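Local coordinates for unknown function protein VPA0580 (Vibrio parahaemolyticus, PDB 2QHQ), which is of unknown function but belongs to the HopJ family of type III effectors, and so may act as a secreted effector, at residues M4-F8 with A35-D39; N50-N55 with Q102-F107; F67-L71 with W112-F117. All blocks are in the same frame, centred on the assembly; numbering follows the deposited sequence.

Contact 1: residues M4-F8 with A35-D39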
loop_
_atom_site.group_PDB
_atom_site.type_symbol
_atom_site.label_atom_id
_atom_site.label_comp_id
_atom_site.label_asym_id
_atom_site.label_seq_id
_atom_site.Cartn_x
_atom_site.Cartn_y
_atom_site.Cartn_z
HETATM N N MSE B 4 23.773 -8.660 5.146
HETATM C CA MSE B 4 22.945 -9.189 4.009
HETATM C C MSE B 4 22.524 -10.634 4.252
HETATM O O MSE B 4 23.263 -11.413 4.864
HETATM C CB MSE B 4 23.700 -9.095 2.679
HETATM C CG MSE B 4 23.940 -7.683 2.140
HETATM SE SE MSE B 4 22.324 -6.577 2.055
HETATM C CE MSE B 4 22.830 -5.251 3.423
ATOM N N ALA B 5 21.346 -10.991 3.746
ATOM C CA ALA B 5 20.751 -12.300 4.011
ATOM C C ALA B 5 21.591 -13.465 3.476
ATOM O O ALA B 5 21.813 -14.449 4.195
ATOM C CB ALA B 5 19.329 -12.362 3.456
ATOM N N LEU B 6 22.080 -13.338 2.243
ATOM C CA LEU B 6 22.751 -14.460 1.555
ATOM C C LEU B 6 24.272 -14.528 1.666
ATOM O O LEU B 6 24.856 -15.603 1.490
ATOM C CB LEU B 6 22.351 -14.519 0.081
ATOM C CG LEU B 6 21.099 -15.350 -0.188
ATOM C CD1 LEU B 6 19.837 -14.501 -0.058
ATOM C CD2 LEU B 6 21.199 -15.996 -1.557
ATOM N N GLY B 7 24.914 -13.393 1.937
ATOM C CA GLY B 7 26.375 -13.357 2.017
ATOM C C GLY B 7 26.955 -11.988 1.737
ATOM O O GLY B 7 26.215 -11.033 1.483
ATOM N N PHE B 8 28.283 -11.891 1.773
ATOM C CA PHE B 8 28.947 -10.600 1.642
ATOM C C PHE B 8 28.846 -10.053 0.228
ATOM O O PHE B 8 29.137 -10.762 -0.740
ATOM C CB PHE B 8 30.417 -10.672 2.052
ATOM C CG PHE B 8 31.077 -9.334 2.106
ATOM C CD1 PHE B 8 30.862 -8.488 3.192
ATOM C CD2 PHE B 8 31.893 -8.900 1.063
ATOM C CE1 PHE B 8 31.454 -7.234 3.246
ATOM C CE2 PHE B 8 32.499 -7.642 1.109
ATOM C CZ PHE B 8 32.278 -6.808 2.205
ATOM N N ALA B 35 14.209 -12.707 2.568
ATOM C CA ALA B 35 15.530 -12.201 2.175
ATOM C C ALA B 35 15.432 -10.800 1.620
ATOM O O ALA B 35 16.227 -9.930 1.970
ATOM C CB ALA B 35 16.198 -13.126 1.160
ATOM N N VAL B 36 14.486 -10.590 0.713
ATOM C CA VAL B 36 14.250 -9.275 0.135
ATOM C C VAL B 36 13.866 -8.239 1.183
ATOM O O VAL B 36 14.384 -7.112 1.180
ATOM C CB VAL B 36 13.171 -9.362 -0.959
ATOM C CG1 VAL B 36 12.744 -7.978 -1.424
ATOM C CG2 VAL B 36 13.716 -10.175 -2.128
ATOM N N ILE B 37 12.963 -8.597 2.091
ATOM C CA ILE B 37 12.569 -7.636 3.131
ATOM C C ILE B 37 13.732 -7.305 4.073
ATOM O O ILE B 37 13.988 -6.130 4.382
ATOM C CB ILE B 37 11.325 -8.114 3.923
ATOM C CG1 ILE B 37 10.104 -8.162 2.994
ATOM C CG2 ILE B 37 11.102 -7.209 5.148
ATOM C CD1 ILE B 37 8.861 -8.756 3.660
ATOM N N GLU B 38 14.447 -8.337 4.507
ATOM C CA GLU B 38 15.580 -8.155 5.418
ATOM C C GLU B 38 16.657 -7.293 4.789
ATOM O O GLU B 38 17.239 -6.423 5.448
ATOM C CB GLU B 38 16.199 -9.505 5.781
ATOM C CG GLU B 38 15.394 -10.336 6.740
ATOM C CD GLU B 38 16.096 -11.635 7.109
ATOM O OE1 GLU B 38 16.988 -12.094 6.348
ATOM O OE2 GLU B 38 15.770 -12.181 8.183
ATOM N N ASP B 39 16.950 -7.554 3.519
ATOM C CA ASP B 39 18.011 -6.825 2.828
ATOM C C ASP B 39 17.657 -5.371 2.530
ATOM O O ASP B 39 18.547 -4.535 2.435
ATOM C CB ASP B 39 18.395 -7.513 1.511
ATOM C CG ASP B 39 19.210 -8.769 1.715
ATOM O OD1 ASP B 39 19.496 -9.124 2.881
ATOM O OD2 ASP B 39 19.563 -9.402 0.691
HETATM O O HOH W 1 21.072 -11.468 0.462
#

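Contact 2: residues N50-N55 with Q102-F107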
loop_
_atom_site.group_PDB
_atom_site.type_symbol
_atom_site.label_atom_id
_atom_site.label_comp_id
_atom_site.label_asym_id
_atom_site.label_seq_id
_atom_site.Cartn_x
_atom_site.Cartn_y
_atom_site.Cartn_z
ATOM N N ASN B 50 -6.275 -7.192 11.498
ATOM C CA ASN B 50 -6.364 -7.895 10.236
ATOM C C ASN B 50 -7.698 -8.637 10.245
ATOM O O ASN B 50 -7.782 -9.799 10.645
ATOM C CB ASN B 50 -5.168 -8.838 10.115
ATOM C CG ASN B 50 -5.180 -9.673 8.833
ATOM O OD1 ASN B 50 -5.992 -9.465 7.914
ATOM N ND2 ASN B 50 -4.266 -10.648 8.778
ATOM N N GLY B 51 -8.751 -7.920 9.858
ATOM C CA GLY B 51 -10.121 -8.439 9.905
ATOM C C GLY B 51 -10.478 -8.811 11.332
ATOM O O GLY B 51 -10.490 -7.954 12.213
ATOM N N ASN B 52 -10.716 -10.097 11.570
ATOM C CA ASN B 52 -11.143 -10.545 12.894
ATOM C C ASN B 52 -10.002 -10.987 13.801
ATOM O O ASN B 52 -10.232 -11.533 14.884
ATOM C CB ASN B 52 -12.218 -11.629 12.792
ATOM C CG ASN B 52 -13.565 -11.075 12.345
ATOM O OD1 ASN B 52 -14.275 -11.721 11.569
ATOM N ND2 ASN B 52 -13.919 -9.876 12.822
ATOM N N THR B 53 -8.772 -10.736 13.366
ATOM C CA THR B 53 -7.626 -10.988 14.229
ATOM C C THR B 53 -6.828 -9.701 14.510
ATOM O O THR B 53 -6.815 -8.768 13.704
ATOM C CB THR B 53 -6.761 -12.151 13.707
ATOM O OG1 THR B 53 -5.968 -12.682 14.777
ATOM C CG2 THR B 53 -5.860 -11.713 12.575
ATOM N N GLN B 54 -6.202 -9.640 15.678
ATOM C CA GLN B 54 -5.484 -8.444 16.111
ATOM C C GLN B 54 -4.118 -8.910 16.572
ATOM O O GLN B 54 -4.014 -9.931 17.272
ATOM C CB GLN B 54 -6.245 -7.765 17.253
ATOM C CG GLN B 54 -5.615 -6.479 17.816
ATOM C CD GLN B 54 -4.497 -6.743 18.834
ATOM O OE1 GLN B 54 -4.489 -7.767 19.516
ATOM N NE2 GLN B 54 -3.559 -5.806 18.943
ATOM N N ASN B 55 -3.080 -8.166 16.197
ATOM C CA ASN B 55 -1.701 -8.513 16.541
ATOM C C ASN B 55 -1.084 -7.366 17.318
ATOM O O ASN B 55 -1.066 -6.237 16.827
ATOM C CB ASN B 55 -0.874 -8.731 15.268
ATOM C CG ASN B 55 -1.498 -9.759 14.346
ATOM O OD1 ASN B 55 -1.316 -10.965 14.536
ATOM N ND2 ASN B 55 -2.253 -9.289 13.348
ATOM N N GLN B 102 -3.137 -17.606 11.130
ATOM C CA GLN B 102 -4.386 -16.857 11.222
ATOM C C GLN B 102 -4.360 -15.564 10.419
ATOM O O GLN B 102 -5.389 -15.128 9.901
ATOM C CB GLN B 102 -4.756 -16.565 12.687
ATOM C CG GLN B 102 -5.482 -17.725 13.396
ATOM C CD GLN B 102 -6.765 -18.166 12.678
ATOM O OE1 GLN B 102 -7.619 -17.344 12.322
ATOM N NE2 GLN B 102 -6.904 -19.472 12.471
ATOM N N ASN B 103 -3.196 -14.929 10.319
ATOM C CA ASN B 103 -3.135 -13.721 9.496
ATOM C C ASN B 103 -3.380 -13.977 8.012
ATOM O O ASN B 103 -4.055 -13.203 7.367
ATOM C CB ASN B 103 -1.847 -12.953 9.736
ATOM C CG ASN B 103 -1.893 -12.175 11.027
ATOM O OD1 ASN B 103 -2.591 -11.179 11.120
ATOM N ND2 ASN B 103 -1.141 -12.630 12.033
ATOM N N ILE B 104 -2.824 -15.059 7.478
ATOM C CA ILE B 104 -3.115 -15.426 6.085
ATOM C C ILE B 104 -4.601 -15.728 5.914
ATOM O O ILE B 104 -5.240 -15.219 4.992
ATOM C CB ILE B 104 -2.289 -16.663 5.616
ATOM C CG1 ILE B 104 -0.790 -16.361 5.694
ATOM C CG2 ILE B 104 -2.670 -17.059 4.192
ATOM C CD1 ILE B 104 0.117 -17.603 5.331
ATOM N N ARG B 105 -5.155 -16.536 6.823
ATOM C CA ARG B 105 -6.550 -16.961 6.707
ATOM C C ARG B 105 -7.516 -15.783 6.821
ATOM O O ARG B 105 -8.479 -15.734 6.095
ATOM C CB ARG B 105 -6.879 -18.056 7.718
ATOM C CG ARG B 105 -6.085 -19.340 7.485
ATOM C CD ARG B 105 -6.354 -20.388 8.567
ATOM N NE ARG B 105 -5.508 -21.564 8.318
ATOM C CZ ARG B 105 -5.800 -22.550 7.470
ATOM N NH1 ARG B 105 -6.936 -22.553 6.753
ATOM N NH2 ARG B 105 -4.939 -23.545 7.329
ATOM N N ASN B 106 -7.206 -14.821 7.683
ATOM C CA ASN B 106 -8.028 -13.626 7.819
ATOM C C ASN B 106 -7.924 -12.715 6.621
ATOM O O ASN B 106 -8.917 -12.182 6.156
ATOM C CB ASN B 106 -7.722 -12.860 9.109
ATOM C CG ASN B 106 -8.557 -13.354 10.285
ATOM O OD1 ASN B 106 -9.722 -12.956 10.458
ATOM N ND2 ASN B 106 -7.988 -14.244 11.072
ATOM N N PHE B 107 -6.719 -12.568 6.098
ATOM C CA PHE B 107 -6.508 -11.647 4.986
ATOM C C PHE B 107 -7.208 -12.175 3.728
ATOM O O PHE B 107 -7.685 -11.395 2.915
ATOM C CB PHE B 107 -5.014 -11.456 4.762
ATOM C CG PHE B 107 -4.668 -10.435 3.705
ATOM C CD1 PHE B 107 -4.744 -9.068 3.985
ATOM C CD2 PHE B 107 -4.228 -10.842 2.445
ATOM C CE1 PHE B 107 -4.396 -8.120 3.005
ATOM C CE2 PHE B 107 -3.880 -9.896 1.460
ATOM C CZ PHE B 107 -3.967 -8.538 1.747
#

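Contact 3: residues F67-L71 with W112-F117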
loop_
_atom_site.group_PDB
_atom_site.type_symbol
_atom_site.label_atom_id
_atom_site.label_comp_id
_atom_site.label_asym_id
_atom_site.label_seq_id
_atom_site.Cartn_x
_atom_site.Cartn_y
_atom_site.Cartn_z
ATOM N N PHE B 67 2.785 -7.702 5.423
ATOM C CA PHE B 67 1.762 -6.686 5.162
ATOM C C PHE B 67 2.338 -5.277 5.050
ATOM O O PHE B 67 1.870 -4.489 4.218
ATOM C CB PHE B 67 0.622 -6.753 6.176
ATOM C CG PHE B 67 -0.138 -8.022 6.099
ATOM C CD1 PHE B 67 -0.836 -8.337 4.934
ATOM C CD2 PHE B 67 -0.164 -8.910 7.175
ATOM C CE1 PHE B 67 -1.543 -9.529 4.825
ATOM C CE2 PHE B 67 -0.881 -10.136 7.072
ATOM C CZ PHE B 67 -1.554 -10.434 5.905
ATOM N N ALA B 68 3.343 -4.955 5.871
ATOM C CA ALA B 68 3.970 -3.636 5.755
ATOM C C ALA B 68 4.640 -3.481 4.370
ATOM O O ALA B 68 4.543 -2.428 3.731
ATOM C CB ALA B 68 4.969 -3.426 6.879
ATOM N N PHE B 69 5.266 -4.559 3.916
ATOM C CA PHE B 69 5.927 -4.631 2.609
ATOM C C PHE B 69 4.895 -4.487 1.489
ATOM O O PHE B 69 5.133 -3.778 0.496
ATOM C CB PHE B 69 6.707 -5.956 2.539
ATOM C CG PHE B 69 7.349 -6.232 1.205
ATOM C CD1 PHE B 69 8.575 -5.659 0.889
ATOM C CD2 PHE B 69 6.735 -7.078 0.283
ATOM C CE1 PHE B 69 9.197 -5.930 -0.344
ATOM C CE2 PHE B 69 7.351 -7.372 -0.965
ATOM C CZ PHE B 69 8.588 -6.797 -1.264
ATOM N N GLY B 70 3.748 -5.152 1.654
ATOM C CA GLY B 70 2.661 -5.073 0.667
ATOM C C GLY B 70 2.114 -3.663 0.556
ATOM O O GLY B 70 1.757 -3.201 -0.548
ATOM N N LEU B 71 2.051 -2.959 1.694
ATOM C CA LEU B 71 1.613 -1.569 1.675
ATOM C C LEU B 71 2.625 -0.646 0.999
ATOM O O LEU B 71 2.236 0.168 0.158
ATOM C CB LEU B 71 1.285 -1.050 3.077
ATOM C CG LEU B 71 -0.060 -1.495 3.638
ATOM C CD1 LEU B 71 -0.149 -1.048 5.099
ATOM C CD2 LEU B 71 -1.209 -0.906 2.771
ATOM N N TRP B 112 -7.232 -6.125 2.093
ATOM C CA TRP B 112 -6.602 -4.878 2.544
ATOM C C TRP B 112 -7.554 -3.977 3.307
ATOM O O TRP B 112 -7.115 -3.186 4.157
ATOM C CB TRP B 112 -6.008 -4.111 1.366
ATOM C CG TRP B 112 -4.680 -4.660 0.896
ATOM C CD1 TRP B 112 -4.399 -5.158 -0.356
ATOM C CD2 TRP B 112 -3.450 -4.719 1.639
ATOM N NE1 TRP B 112 -3.073 -5.555 -0.425
ATOM C CE2 TRP B 112 -2.466 -5.281 0.776
ATOM C CE3 TRP B 112 -3.082 -4.363 2.949
ATOM C CZ2 TRP B 112 -1.135 -5.489 1.180
ATOM C CZ3 TRP B 112 -1.777 -4.566 3.352
ATOM C CH2 TRP B 112 -0.806 -5.132 2.471
ATOM N N GLU B 113 -8.846 -4.095 3.008
ATOM C CA GLU B 113 -9.882 -3.365 3.729
ATOM C C GLU B 113 -9.820 -3.656 5.227
ATOM O O GLU B 113 -10.077 -2.792 6.046
ATOM C CB GLU B 113 -11.252 -3.755 3.186
ATOM C CG GLU B 113 -11.522 -3.242 1.788
ATOM C CD GLU B 113 -11.169 -4.208 0.664
ATOM O OE1 GLU B 113 -10.337 -5.131 0.844
ATOM O OE2 GLU B 113 -11.752 -4.024 -0.425
ATOM N N GLY B 114 -9.475 -4.898 5.564
ATOM C CA GLY B 114 -9.434 -5.341 6.958
ATOM C C GLY B 114 -8.125 -5.057 7.672
ATOM O O GLY B 114 -8.000 -5.330 8.863
ATOM N N ILE B 115 -7.142 -4.504 6.965
ATOM C CA ILE B 115 -5.827 -4.263 7.579
ATOM C C ILE B 115 -5.788 -2.851 8.151
ATOM O O ILE B 115 -6.218 -1.921 7.490
ATOM C CB ILE B 115 -4.681 -4.424 6.540
ATOM C CG1 ILE B 115 -4.470 -5.913 6.173
ATOM C CG2 ILE B 115 -3.375 -3.736 7.040
ATOM C CD1 ILE B 115 -3.874 -6.777 7.300
ATOM N N GLN B 116 -5.272 -2.692 9.370
ATOM C CA GLN B 116 -5.036 -1.363 9.939
ATOM C C GLN B 116 -3.814 -1.448 10.837
ATOM O O GLN B 116 -3.837 -2.167 11.840
ATOM C CB GLN B 116 -6.250 -0.898 10.745
ATOM C CG GLN B 116 -6.056 0.421 11.502
ATOM C CD GLN B 116 -6.859 1.575 10.938
ATOM O OE1 GLN B 116 -7.501 1.466 9.886
ATOM N NE2 GLN B 116 -6.855 2.687 11.659
ATOM N N PHE B 117 -2.751 -0.753 10.450
ATOM C CA PHE B 117 -1.546 -0.629 11.289
ATOM C C PHE B 117 -1.689 0.517 12.272
ATOM O O PHE B 117 -2.232 1.584 11.933
ATOM C CB PHE B 117 -0.320 -0.370 10.416
ATOM C CG PHE B 117 0.285 -1.607 9.828
ATOM C CD1 PHE B 117 1.346 -2.236 10.469
ATOM C CD2 PHE B 117 -0.174 -2.123 8.614
ATOM C CE1 PHE B 117 1.943 -3.370 9.936
ATOM C CE2 PHE B 117 0.407 -3.278 8.077
ATOM C CZ PHE B 117 1.479 -3.898 8.747
#

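Contact 1: residues M4-F8 with A35-D39
The carboxylate of D39 meets the backbone of the N-terminal loop at A5, whose N-H donates to OD1. A5 N to D39 OD1 is 2.8 Å with 152° at the hydrogen, and the lone pair used is the syn one, on the side of the second oxygen. OD2 takes part as well: a water donates to D39 OD2 at 2.6 Å and accepts from L6 N at 2.8 Å, so two successive amides of the loop are tied to the two oxygens, one directly and one through solvent. Around this polar centre the two segments bury 233 Å² in all. A5 CB sits 3.3 Å from D39 OD1 and 4.0 Å from A35 CB. M4, a selenomethionine, folds back at chi2 (-51°), which lays its SE 3.8 Å from D39 CG. What is built here is a loop lashed to the side of helix 30-40, near that helix's C-terminal end and at the protein surface; the A35 methyl points at the loop and the D39 carboxylate, one turn on, reaches it by its end. L6 extends the apolar side, its CD1 lying 4.1 Å from A35 CB. In the next shell, M12 N donates a further hydrogen bond to D39 OD2, and the M12 side chain touches both L6 and A35, so the loop is held again just before helix 14-23 begins. E38 O, for its part, accepts from NZ of the dimethylated lysine at position 125. Behind these residues V36 turns its side chain from the loop and packs on L14 and F17 of helix 14-23.

Contact 2: residues N50-N55 with Q102-F107
N103 and N55 pair their side-chain amides through two complementary hydrogen bonds: N55 ND2 gives to N103 OD1 at 2.9 Å, and N103 ND2 gives to N55 OD1 at 3.0 Å. The two amide planes are turned 35° apart, so the pair is cyclic but not flat. The contact docks a beta hairpin, strands 48-50 and 53-55 joined by a type II' turn from N50 to T53, onto the first turns of helix 102-110. N50 adds a second grip. Its CG stands anti to the backbone N (chi1 178°), which carries the amide to the helix, where N50 ND2 donates to N103 OD1 at 2.9 Å in a nearly straight bond (172°) and also to the backbone O of N103. N103 OD1 thus accepts from both N50 ND2 and N55 ND2, each lying in its carbonyl plane on a lone pair, which fixes the rotation of the amide. N55 has further partners: its ND2 donates to F48 O on the neighbouring strand, and its OD1 accepts from N60 ND2 in the loop beyond the hairpin.

One turn along the helix, N106 bonds to the turn. N106 OD1 accepts from N52 N at 3.2 Å, a less well aligned bond with the donor well above the carbonyl plane, while N106 ND2 donates back along the helix to Q102 O. That oxygen also accepts from N106 N, the two donors arriving from opposite faces of its plane. Packing fills the rest. F107 lays its CB 3.9 Å from N50 OD1, which lies at the edge of the phenyl ring. Between the two helix asparagines the methyl CG2 of T53 inserts, 3.6 Å from N103 OD1 and 3.6 Å from N106 ND2.

Contact 3: residues F67-L71 with W112-F117
L71, F67 and the intervening turn of helix 67-71 lie across W112 and strand 115-117, the helix and strand axes being 10.6 Å apart at closest and at 97°, nearly perpendicular. With CG anti to its carbonyl carbon (chi1 -79°), W112 swings its indole toward the helix and enters edge-first: W112 CH2 approaches F67 O to 3.3 Å, with the oxygen in the ring plane, and W112 CZ2 comes to 3.8 Å from the C atom of G70, where the lack of a side chain admits the ring. L71 lays CD2 over a face of the six-membered ring, a CH-pi contact, and L71 CG reaches W112 CZ3 at 3.5 Å. F67 meets the same ring in an offset edge-to-face pair, its edge toward the indole face and the planes at 84°. I115 CD1 stands over the centre of one F67 face. On the far end of the strand, F117 directs CZ at F67 CB (3.9 Å) and A68 N, while L71 CD1 packs on F117 CD2 at 3.7 Å. L71 also touches L72, and W112 touches A74, of the second subunit. This is a helix packed nearly at right angles on the strand outermost in this chain's small antiparallel sheet, as in alpha+beta folds.

In the fold
Contacts 2 and 3 adjoin, with centres about 11 Å apart, and share the three-stranded antiparallel sheet, one through its hairpin and the other through strand 115-117. Their segments alternate along the chain, and the two contacts touch directly. G51 N probably donates to G114 O at 2.9 Å, and F107 CD1 packs 3.3 Å from F67 CE1, which makes the ring of F107 a bridge between helix 102-110 and helix 67-72. Contact 1 lies across the chain's centre, about 27 Å from contact 2 and about 23 Å from contact 3 between centres. It still reaches contact 3 through the back of its helix, I37 CG1 lying 3.6 Å from F69 CD1.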